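Local coordinates for protein 1,4-dihydroxy-6-naphtoate synthase (Archaeoglobus fulgidus, PDB 1ZBM) that probably converts cyclic dehypoxanthine futalosine into 1,4-dihydroxy-6-naphthoate, a step in the biosynthesis of menaquinone, at residues A[23-28]-A[202-207]; A[12-17]-A[38-43]; A[171-176]-A[258-263]. All blocks are in the same frame, centred on the assembly; numbering follows the deposited sequence.

Interaction 1. Residues A[23-28]-A[202-207]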
loop_
_atom_site.group_PDB
_atom_site.type_symbol
_atom_site.label_atom_id
_atom_site.label_comp_id
_atom_site.label_asym_id
_atom_site.label_seq_id
_atom_site.Cartn_x
_atom_site.Cartn_y
_atom_site.Cartn_z
ATOM N N ALA A 23 -10.970 0.674 -1.222
ATOM C CA ALA A 23 -12.363 0.832 -1.623
ATOM C C ALA A 23 -12.888 2.146 -1.050
ATOM O O ALA A 23 -13.658 2.864 -1.692
ATOM C CB ALA A 23 -13.195 -0.343 -1.093
ATOM N N PHE A 24 -12.457 2.440 0.173
ATOM C CA PHE A 24 -12.831 3.652 0.890
ATOM C C PHE A 24 -12.448 4.870 0.043
ATOM O O PHE A 24 -13.299 5.685 -0.312
ATOM C CB PHE A 24 -12.100 3.666 2.241
ATOM C CG PHE A 24 -12.425 4.844 3.113
ATOM C CD1 PHE A 24 -13.629 4.906 3.812
ATOM C CD2 PHE A 24 -11.532 5.902 3.225
ATOM C CE1 PHE A 24 -13.933 6.004 4.633
ATOM C CE2 PHE A 24 -11.824 7.005 4.038
ATOM C CZ PHE A 24 -13.034 7.057 4.738
HETATM N N MSE A 25 -11.164 4.959 -0.294
HETATM C CA MSE A 25 -10.620 6.039 -1.106
HETATM C C MSE A 25 -11.318 6.159 -2.469
HETATM O O MSE A 25 -11.644 7.267 -2.919
HETATM C CB MSE A 25 -9.119 5.800 -1.304
HETATM C CG MSE A 25 -8.373 6.888 -2.049
HETATM SE SE MSE A 25 -6.561 6.299 -2.523
HETATM C CE MSE A 25 -6.027 5.617 -0.776
ATOM N N PHE A 26 -11.572 5.022 -3.114
ATOM C CA PHE A 26 -12.217 5.016 -4.438
ATOM C C PHE A 26 -13.743 4.982 -4.464
ATOM O O PHE A 26 -14.334 5.019 -5.543
ATOM C CB PHE A 26 -11.718 3.840 -5.283
ATOM C CG PHE A 26 -10.354 4.044 -5.872
ATOM C CD1 PHE A 26 -9.224 3.611 -5.200
ATOM C CD2 PHE A 26 -10.204 4.629 -7.122
ATOM C CE1 PHE A 26 -7.958 3.752 -5.768
ATOM C CE2 PHE A 26 -8.946 4.780 -7.704
ATOM C CZ PHE A 26 -7.823 4.337 -7.028
ATOM N N TYR A 27 -14.376 4.916 -3.295
ATOM C CA TYR A 27 -15.834 4.864 -3.228
ATOM C C TYR A 27 -16.556 5.905 -4.082
ATOM O O TYR A 27 -17.425 5.562 -4.880
ATOM C CB TYR A 27 -16.315 4.994 -1.780
ATOM C CG TYR A 27 -17.803 5.214 -1.686
ATOM C CD1 TYR A 27 -18.334 6.499 -1.552
ATOM C CD2 TYR A 27 -18.690 4.146 -1.817
ATOM C CE1 TYR A 27 -19.708 6.709 -1.557
ATOM C CE2 TYR A 27 -20.062 4.350 -1.824
ATOM C CZ TYR A 27 -20.565 5.630 -1.694
ATOM O OH TYR A 27 -21.929 5.819 -1.700
ATOM N N ALA A 28 -16.207 7.174 -3.905
ATOM C CA ALA A 28 -16.855 8.240 -4.658
ATOM C C ALA A 28 -16.734 8.035 -6.165
ATOM O O ALA A 28 -17.680 8.296 -6.915
ATOM C CB ALA A 28 -16.258 9.600 -4.269
ATOM N N ARG A 202 -7.500 15.299 -10.627
ATOM C CA ARG A 202 -8.638 16.042 -10.082
ATOM C C ARG A 202 -9.710 15.093 -9.560
ATOM O O ARG A 202 -10.226 15.278 -8.461
ATOM C CB ARG A 202 -9.253 16.956 -11.154
ATOM C CG ARG A 202 -10.406 17.839 -10.639
ATOM C CD ARG A 202 -11.068 18.642 -11.764
ATOM N NE ARG A 202 -11.851 17.762 -12.642
ATOM C CZ ARG A 202 -13.014 17.211 -12.300
ATOM N NH1 ARG A 202 -13.543 17.454 -11.108
ATOM N NH2 ARG A 202 -13.634 16.399 -13.138
ATOM N N ALA A 203 -10.036 14.073 -10.347
ATOM C CA ALA A 203 -11.053 13.115 -9.954
ATOM C C ALA A 203 -10.590 12.297 -8.765
ATOM O O ALA A 203 -11.385 11.948 -7.891
ATOM C CB ALA A 203 -11.385 12.196 -11.115
HETATM N N MSE A 204 -9.297 11.988 -8.733
HETATM C CA MSE A 204 -8.735 11.188 -7.649
HETATM C C MSE A 204 -8.828 11.946 -6.333
HETATM O O MSE A 204 -9.258 11.393 -5.319
HETATM C CB MSE A 204 -7.274 10.836 -7.959
HETATM C CG MSE A 204 -6.674 9.783 -7.040
HETATM SE SE MSE A 204 -7.486 8.010 -7.172
HETATM C CE MSE A 204 -8.364 7.911 -5.430
ATOM N N ARG A 205 -8.430 13.215 -6.351
ATOM C CA ARG A 205 -8.478 14.049 -5.147
ATOM C C ARG A 205 -9.897 14.207 -4.632
ATOM O O ARG A 205 -10.148 14.145 -3.426
ATOM C CB ARG A 205 -7.892 15.427 -5.433
ATOM C CG ARG A 205 -6.390 15.424 -5.475
ATOM C CD ARG A 205 -5.838 16.797 -5.771
ATOM N NE ARG A 205 -4.401 16.828 -5.504
ATOM C CZ ARG A 205 -3.545 17.636 -6.110
ATOM N NH1 ARG A 205 -3.972 18.491 -7.029
ATOM N NH2 ARG A 205 -2.265 17.580 -5.794
ATOM N N GLU A 206 -10.830 14.403 -5.553
ATOM C CA GLU A 206 -12.208 14.566 -5.157
ATOM C C GLU A 206 -12.727 13.312 -4.482
ATOM O O GLU A 206 -13.463 13.391 -3.496
ATOM C CB GLU A 206 -13.079 14.882 -6.363
ATOM C CG GLU A 206 -14.482 15.294 -5.973
ATOM C CD GLU A 206 -15.328 15.651 -7.162
ATOM O OE1 GLU A 206 -14.859 16.456 -8.004
ATOM O OE2 GLU A 206 -16.466 15.136 -7.248
ATOM N N SER A 207 -12.345 12.148 -4.996
ATOM C CA SER A 207 -12.827 10.899 -4.412
ATOM C C SER A 207 -12.332 10.701 -2.973
ATOM O O SER A 207 -13.064 10.202 -2.109
ATOM C CB SER A 207 -12.410 9.713 -5.290
ATOM O OG SER A 207 -13.158 8.554 -4.947
HETATM O O HOH W 1 -14.436 8.075 -1.971
#
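The Phe26 ring is covered on one face by Met204 and stacked on its other face by the ring of His16. Met204 is a selenomethionine, as is Met25. The CE of Met204 lies 3.9 Å from the centroid of the Phe26 ring, 11° off the ring normal, which makes a CH-pi contact over the centre. The SE atom of Met204 stands obliquely and comes within 3.6 Å of Phe26 CE2, so the pair is also a Met-aromatic contact. The Met204 chain bends at its second and third torsions, and this turn brings its end back over the ring. The same CE meets the Met25 chain, which crosses Met204 at about a right angle, with CE 3.5 Å from Met25 CG.

The two helices belong to the lobe built on the sheet that holds strands 11-16 and 39-44, one of two alpha/beta lobes, as in the type 2 periplasmic binding proteins. Their short segments approach to 8.1 Å between axes at an angle of 114°. Ala28 and Ser207, both small, face each other with CA atoms 4.8 Å apart, which is consistent with the close approach.

Ser207 supplies the polar tie. Its OG donates to Met25 O at 2.8 Å, in the carbonyl plane and on a lone pair. With OG anti to the backbone N (chi1 -164°), the hydroxyl reaches toward the backbone of helix 20-30. Met29 N also bonds to OG. The hydroxyl thus joins the C=O of Met25 and the N-H of Met29, two groups that would pair directly in a regular alpha helix. Ala28 CB sits against the same oxygen at 3.3 Å. Water 1 accepts from Ala28 N at 2.8 Å and lies beside Ser207 O, though at a length too short to be trusted.

Interaction 2. Residues A[12-17]-A[38-43]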
loop_
_atom_site.group_PDB
_atom_site.type_symbol
_atom_site.label_atom_id
_atom_site.label_comp_id
_atom_site.label_asym_id
_atom_site.label_seq_id
_atom_site.Cartn_x
_atom_site.Cartn_y
_atom_site.Cartn_z
ATOM N N ILE A 12 -9.710 4.838 -20.120
ATOM C CA ILE A 12 -8.557 4.280 -19.406
ATOM C C ILE A 12 -8.871 3.224 -18.359
ATOM O O ILE A 12 -10.011 3.086 -17.907
ATOM C CB ILE A 12 -7.745 5.385 -18.691
ATOM C CG1 ILE A 12 -8.594 6.029 -17.594
ATOM C CG2 ILE A 12 -7.291 6.428 -19.694
ATOM C CD1 ILE A 12 -7.847 7.058 -16.750
ATOM N N ARG A 13 -7.840 2.472 -17.974
ATOM C CA ARG A 13 -7.994 1.438 -16.952
ATOM C C ARG A 13 -7.316 1.885 -15.668
ATOM O O ARG A 13 -6.163 2.308 -15.672
ATOM C CB ARG A 13 -7.414 0.099 -17.439
ATOM C CG ARG A 13 -8.211 -0.512 -18.588
ATOM C CD ARG A 13 -7.786 -1.943 -18.882
ATOM N NE ARG A 13 -6.427 -2.039 -19.399
ATOM C CZ ARG A 13 -5.820 -3.190 -19.676
ATOM N NH1 ARG A 13 -4.576 -3.200 -20.145
ATOM N NH2 ARG A 13 -6.460 -4.333 -19.477
ATOM N N VAL A 14 -8.064 1.813 -14.575
ATOM C CA VAL A 14 -7.572 2.212 -13.265
ATOM C C VAL A 14 -7.615 0.992 -12.361
ATOM O O VAL A 14 -8.687 0.469 -12.038
ATOM C CB VAL A 14 -8.439 3.361 -12.679
ATOM C CG1 VAL A 14 -7.896 3.812 -11.325
ATOM C CG2 VAL A 14 -8.446 4.532 -13.656
ATOM N N ALA A 15 -6.432 0.532 -11.979
ATOM C CA ALA A 15 -6.299 -0.641 -11.144
ATOM C C ALA A 15 -5.908 -0.312 -9.721
ATOM O O ALA A 15 -5.029 0.515 -9.461
ATOM C CB ALA A 15 -5.266 -1.597 -11.750
ATOM N N HIS A 16 -6.589 -0.976 -8.803
ATOM C CA HIS A 16 -6.325 -0.820 -7.398
ATOM C C HIS A 16 -6.609 -2.137 -6.683
ATOM O O HIS A 16 -6.909 -3.150 -7.330
ATOM C CB HIS A 16 -7.106 0.360 -6.796
ATOM C CG HIS A 16 -8.492 0.531 -7.329
ATOM N ND1 HIS A 16 -9.614 0.343 -6.547
ATOM C CD2 HIS A 16 -8.938 0.950 -8.533
ATOM C CE1 HIS A 16 -10.688 0.644 -7.252
ATOM N NE2 HIS A 16 -10.308 1.015 -8.460
ATOM N N THR A 17 -6.523 -2.117 -5.360
ATOM C CA THR A 17 -6.649 -3.328 -4.558
ATOM C C THR A 17 -7.918 -3.649 -3.784
ATOM O O THR A 17 -8.667 -2.760 -3.392
ATOM C CB THR A 17 -5.490 -3.379 -3.559
ATOM O OG1 THR A 17 -5.585 -2.264 -2.655
ATOM C CG2 THR A 17 -4.169 -3.315 -4.297
ATOM N N LEU A 38 -13.700 11.418 -18.223
ATOM C CA LEU A 38 -12.935 10.196 -18.421
ATOM C C LEU A 38 -13.840 8.972 -18.312
ATOM O O LEU A 38 -14.677 8.896 -17.417
ATOM C CB LEU A 38 -11.827 10.082 -17.371
ATOM C CG LEU A 38 -10.578 10.949 -17.503
ATOM C CD1 LEU A 38 -9.725 10.800 -16.246
ATOM C CD2 LEU A 38 -9.781 10.533 -18.735
ATOM N N GLU A 39 -13.669 8.020 -19.223
ATOM C CA GLU A 39 -14.442 6.778 -19.210
ATOM C C GLU A 39 -13.540 5.756 -18.511
ATOM O O GLU A 39 -12.737 5.079 -19.150
ATOM C CB GLU A 39 -14.743 6.350 -20.648
ATOM C CG GLU A 39 -15.749 5.209 -20.798
ATOM C CD GLU A 39 -16.035 4.888 -22.266
ATOM O OE1 GLU A 39 -16.469 5.805 -23.008
ATOM O OE2 GLU A 39 -15.838 3.723 -22.678
ATOM N N ILE A 40 -13.687 5.652 -17.195
ATOM C CA ILE A 40 -12.861 4.767 -16.387
ATOM C C ILE A 40 -13.355 3.338 -16.209
ATOM O O ILE A 40 -14.539 3.091 -15.960
ATOM C CB ILE A 40 -12.652 5.375 -14.981
ATOM C CG1 ILE A 40 -12.078 6.791 -15.115
ATOM C CG2 ILE A 40 -11.745 4.495 -14.152
ATOM C CD1 ILE A 40 -12.194 7.625 -13.861
ATOM N N GLU A 41 -12.426 2.395 -16.335
ATOM C CA GLU A 41 -12.722 0.979 -16.142
ATOM C C GLU A 41 -11.854 0.521 -14.972
ATOM O O GLU A 41 -10.629 0.559 -15.046
ATOM C CB GLU A 41 -12.362 0.167 -17.392
ATOM C CG GLU A 41 -12.790 -1.309 -17.319
ATOM C CD GLU A 41 -11.907 -2.234 -18.149
ATOM O OE1 GLU A 41 -11.478 -1.823 -19.258
ATOM O OE2 GLU A 41 -11.649 -3.380 -17.703
ATOM N N HIS A 42 -12.495 0.093 -13.897
ATOM C CA HIS A 42 -11.775 -0.361 -12.726
ATOM C C HIS A 42 -11.404 -1.830 -12.789
ATOM O O HIS A 42 -12.189 -2.676 -13.237
ATOM C CB HIS A 42 -12.595 -0.124 -11.455
ATOM C CG HIS A 42 -12.776 1.317 -11.107
ATOM N ND1 HIS A 42 -13.833 2.071 -11.571
ATOM C CD2 HIS A 42 -12.014 2.154 -10.364
ATOM C CE1 HIS A 42 -13.713 3.309 -11.128
ATOM N NE2 HIS A 42 -12.617 3.386 -10.394
ATOM N N VAL A 43 -10.196 -2.107 -12.312
ATOM C CA VAL A 43 -9.641 -3.442 -12.256
ATOM C C VAL A 43 -9.098 -3.592 -10.848
ATOM O O VAL A 43 -8.214 -2.838 -10.441
ATOM C CB VAL A 43 -8.492 -3.610 -13.277
ATOM C CG1 VAL A 43 -7.949 -5.027 -13.208
ATOM C CG2 VAL A 43 -9.005 -3.305 -14.704
#
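Residues 12-16 and 39-43 pair as parallel strands of a beta-alpha-beta unit whose connecting helix is 20-30. Five backbone bonds join them. The straightest is Val14 N to Glu41 O, 2.9 Å with an angle of 168° at the hydrogen. On one face Val14 packs against Ile40, and their CG2 atoms are tight at 3.3 Å. On the other face Arg13 and Glu41 run side by side. Glu41 CG lies anti to the backbone N (chi1 -174°) and the chain is extended beyond it, which carries OE1 alongside Arg13 CG at 3.6 Å. The charged groups do not meet: Arg13 NE is 5.1 Å from Glu41 OE1. A leucine in place of Arg13 would probably deprive Glu41 of one nearby positive charge, and Glu58 of its long, weak ion pair.

Further out, the backbones of Arg13 and Ala15 bond to Val61, so 11-16 is an inner strand, while 39-44 lies at the edge of the sheet within this chain. Ile40 touches Met29 of helix 20-30. Asp22 of that helix accepts from His16 ND1 and so helps fix the imidazole. Within these residues the last backbone bond is His16 N to Val43 O, 3.0 Å.

Interaction 3. Residues A[171-176]-A[258-263]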
loop_
_atom_site.group_PDB
_atom_site.type_symbol
_atom_site.label_atom_id
_atom_site.label_comp_id
_atom_site.label_asym_id
_atom_site.label_seq_id
_atom_site.Cartn_x
_atom_site.Cartn_y
_atom_site.Cartn_z
ATOM N N ASP A 171 9.085 1.582 13.826
ATOM C CA ASP A 171 10.100 1.979 14.797
ATOM C C ASP A 171 11.463 1.885 14.149
ATOM O O ASP A 171 12.345 2.714 14.389
ATOM C CB ASP A 171 10.086 1.094 16.038
ATOM C CG ASP A 171 8.811 1.212 16.807
ATOM O OD1 ASP A 171 8.270 2.339 16.891
ATOM O OD2 ASP A 171 8.350 0.178 17.339
ATOM N N TRP A 172 11.638 0.864 13.321
ATOM C CA TRP A 172 12.908 0.684 12.645
ATOM C C TRP A 172 13.175 1.817 11.665
ATOM O O TRP A 172 14.306 2.292 11.555
ATOM C CB TRP A 172 12.940 -0.631 11.882
ATOM C CG TRP A 172 14.240 -0.814 11.180
ATOM C CD1 TRP A 172 15.371 -1.367 11.690
ATOM C CD2 TRP A 172 14.558 -0.386 9.847
ATOM N NE1 TRP A 172 16.380 -1.311 10.759
ATOM C CE2 TRP A 172 15.911 -0.711 9.620
ATOM C CE3 TRP A 172 13.830 0.251 8.827
ATOM C CZ2 TRP A 172 16.558 -0.433 8.407
ATOM C CZ3 TRP A 172 14.472 0.529 7.622
ATOM C CH2 TRP A 172 15.827 0.188 7.427
ATOM N N TRP A 173 12.138 2.238 10.947
ATOM C CA TRP A 173 12.283 3.307 9.964
ATOM C C TRP A 173 12.519 4.646 10.633
ATOM O O TRP A 173 13.286 5.469 10.141
ATOM C CB TRP A 173 11.042 3.386 9.076
ATOM C CG TRP A 173 10.867 4.698 8.360
ATOM C CD1 TRP A 173 10.145 5.783 8.786
ATOM C CD2 TRP A 173 11.358 5.031 7.051
ATOM N NE1 TRP A 173 10.143 6.763 7.811
ATOM C CE2 TRP A 173 10.877 6.324 6.744
ATOM C CE3 TRP A 173 12.148 4.354 6.107
ATOM C CZ2 TRP A 173 11.163 6.954 5.530
ATOM C CZ3 TRP A 173 12.434 4.985 4.893
ATOM C CH2 TRP A 173 11.938 6.273 4.621
ATOM N N SER A 174 11.849 4.850 11.758
ATOM C CA SER A 174 11.971 6.079 12.504
ATOM C C SER A 174 13.424 6.248 12.973
ATOM O O SER A 174 13.917 7.367 13.098
ATOM C CB SER A 174 11.009 6.045 13.688
ATOM O OG SER A 174 10.884 7.328 14.275
ATOM N N GLU A 175 14.109 5.137 13.212
ATOM C CA GLU A 175 15.499 5.187 13.637
ATOM C C GLU A 175 16.419 5.523 12.464
ATOM O O GLU A 175 17.565 5.940 12.662
ATOM C CB GLU A 175 15.921 3.851 14.264
ATOM C CG GLU A 175 15.382 3.628 15.676
ATOM C CD GLU A 175 15.675 2.234 16.224
ATOM O OE1 GLU A 175 16.572 1.540 15.687
ATOM O OE2 GLU A 175 15.013 1.835 17.210
ATOM N N GLN A 176 15.921 5.358 11.241
ATOM C CA GLN A 176 16.725 5.649 10.049
ATOM C C GLN A 176 16.562 7.081 9.553
ATOM O O GLN A 176 17.533 7.716 9.155
ATOM C CB GLN A 176 16.365 4.696 8.905
ATOM C CG GLN A 176 16.371 3.232 9.276
ATOM C CD GLN A 176 17.601 2.847 10.063
ATOM O OE1 GLN A 176 18.730 3.191 9.696
ATOM N NE2 GLN A 176 17.394 2.117 11.147
ATOM N N LYS A 258 12.984 9.421 -1.492
ATOM C CA LYS A 258 14.365 9.623 -1.925
ATOM C C LYS A 258 15.285 8.858 -0.978
ATOM O O LYS A 258 16.147 8.099 -1.421
ATOM C CB LYS A 258 14.733 11.117 -1.919
ATOM C CG LYS A 258 16.030 11.427 -2.661
ATOM C CD LYS A 258 16.683 12.736 -2.190
ATOM C CE LYS A 258 18.088 12.910 -2.797
ATOM N NZ LYS A 258 18.872 14.037 -2.190
ATOM N N LYS A 259 15.083 9.043 0.325
ATOM C CA LYS A 259 15.899 8.372 1.342
ATOM C C LYS A 259 15.754 6.857 1.261
ATOM O O LYS A 259 16.743 6.119 1.200
ATOM C CB LYS A 259 15.491 8.845 2.742
ATOM C CG LYS A 259 16.252 8.162 3.868
ATOM C CD LYS A 259 17.727 8.454 3.752
ATOM C CE LYS A 259 18.522 7.780 4.844
ATOM N NZ LYS A 259 19.977 7.996 4.592
ATOM N N LEU A 260 14.507 6.401 1.273
ATOM C CA LEU A 260 14.217 4.980 1.192
ATOM C C LEU A 260 14.999 4.351 0.038
ATOM O O LEU A 260 15.662 3.331 0.217
ATOM C CB LEU A 260 12.719 4.760 0.975
ATOM C CG LEU A 260 12.256 3.346 0.617
ATOM C CD1 LEU A 260 12.580 2.376 1.754
ATOM C CD2 LEU A 260 10.753 3.358 0.355
ATOM N N TYR A 261 14.925 4.969 -1.139
ATOM C CA TYR A 261 15.606 4.443 -2.317
ATOM C C TYR A 261 17.118 4.424 -2.156
ATOM O O TYR A 261 17.777 3.445 -2.516
ATOM C CB TYR A 261 15.216 5.251 -3.560
ATOM C CG TYR A 261 13.759 5.101 -3.976
ATOM C CD1 TYR A 261 13.167 6.020 -4.848
ATOM C CD2 TYR A 261 12.975 4.038 -3.510
ATOM C CE1 TYR A 261 11.831 5.891 -5.247
ATOM C CE2 TYR A 261 11.638 3.901 -3.904
ATOM C CZ TYR A 261 11.076 4.836 -4.776
ATOM O OH TYR A 261 9.763 4.714 -5.162
ATOM N N GLU A 262 17.663 5.506 -1.612
ATOM C CA GLU A 262 19.097 5.604 -1.385
ATOM C C GLU A 262 19.529 4.435 -0.515
ATOM O O GLU A 262 20.499 3.743 -0.829
ATOM C CB GLU A 262 19.427 6.939 -0.716
ATOM C CG GLU A 262 19.312 8.105 -1.680
ATOM C CD GLU A 262 19.381 9.464 -1.012
ATOM O OE1 GLU A 262 19.375 10.474 -1.748
ATOM O OE2 GLU A 262 19.434 9.535 0.236
HETATM N N MSE A 263 18.791 4.194 0.564
HETATM C CA MSE A 263 19.128 3.079 1.439
HETATM C C MSE A 263 19.076 1.754 0.687
HETATM O O MSE A 263 19.912 0.887 0.907
HETATM C CB MSE A 263 18.176 3.013 2.632
HETATM C CG MSE A 263 18.343 4.133 3.636
HETATM SE SE MSE A 263 17.099 3.957 5.120
HETATM C CE MSE A 263 18.097 2.675 6.179
#
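Trp172 O is gripped by the side chain of Gln176, whose NE2 donates to it at 3.1 Å with an angle of 151° at the hydrogen. The oxygen lies close to the amide plane of Gln176. Glu175 N adds a weak backbone bond to the same oxygen. Gln176 bends at its second torsion (chi2 -46°), which folds the amide back and sets NE2 3.5 Å above one face of the Trp172 indole, toward the rim.

Across the contact the touches are van der Waals ones, and the amide of Gln176 shares in them. The selenomethionine Met263 comes from the opposite direction to Trp172, and its CE lies 3.6 Å from Trp172 CH2. The same methyl touches Gln176 CG, also at 3.6 Å, and so rests against both at once. One turn earlier on the helix, Leu260 CB lies 3.9 Å from Trp173 CZ3. Trp173 NE1 is satisfied by Leu179 O.

Helix 114-122 sets Leu118 and Leu121 against Trp172 and Leu117 against Leu260. The side chain of Leu260 comes to about 4 Å, nearest atoms, from that of Thr114, predicted to bind substrate. Trp173 rests on Leu181 and Pro182 of strand 181-189.

Interactions 1 and 2 share one beta-alpha-beta unit and touch. Interaction 2 pairs its two strands, and interaction 1 packs its connecting helix against helix 194-213. Phe26 joins them, with CD1 3.6 Å from His16 ND1 and CE2 3.9 Å from Val14 CG1. Interaction 1 is buried and mixes selenomethionine-aromatic packing with a serine hydroxyl bond. Interaction 2 is partly buried and depends on backbone bonds, with charged side chains toward solvent. Interaction 3 lies on the opposite side of the chain's centre, its nearest atoms about 16 Å from either of the others. It too is partly buried, but its segments meet by van der Waals contact, mostly of tryptophan, leucine and selenomethionine, with one glutamine.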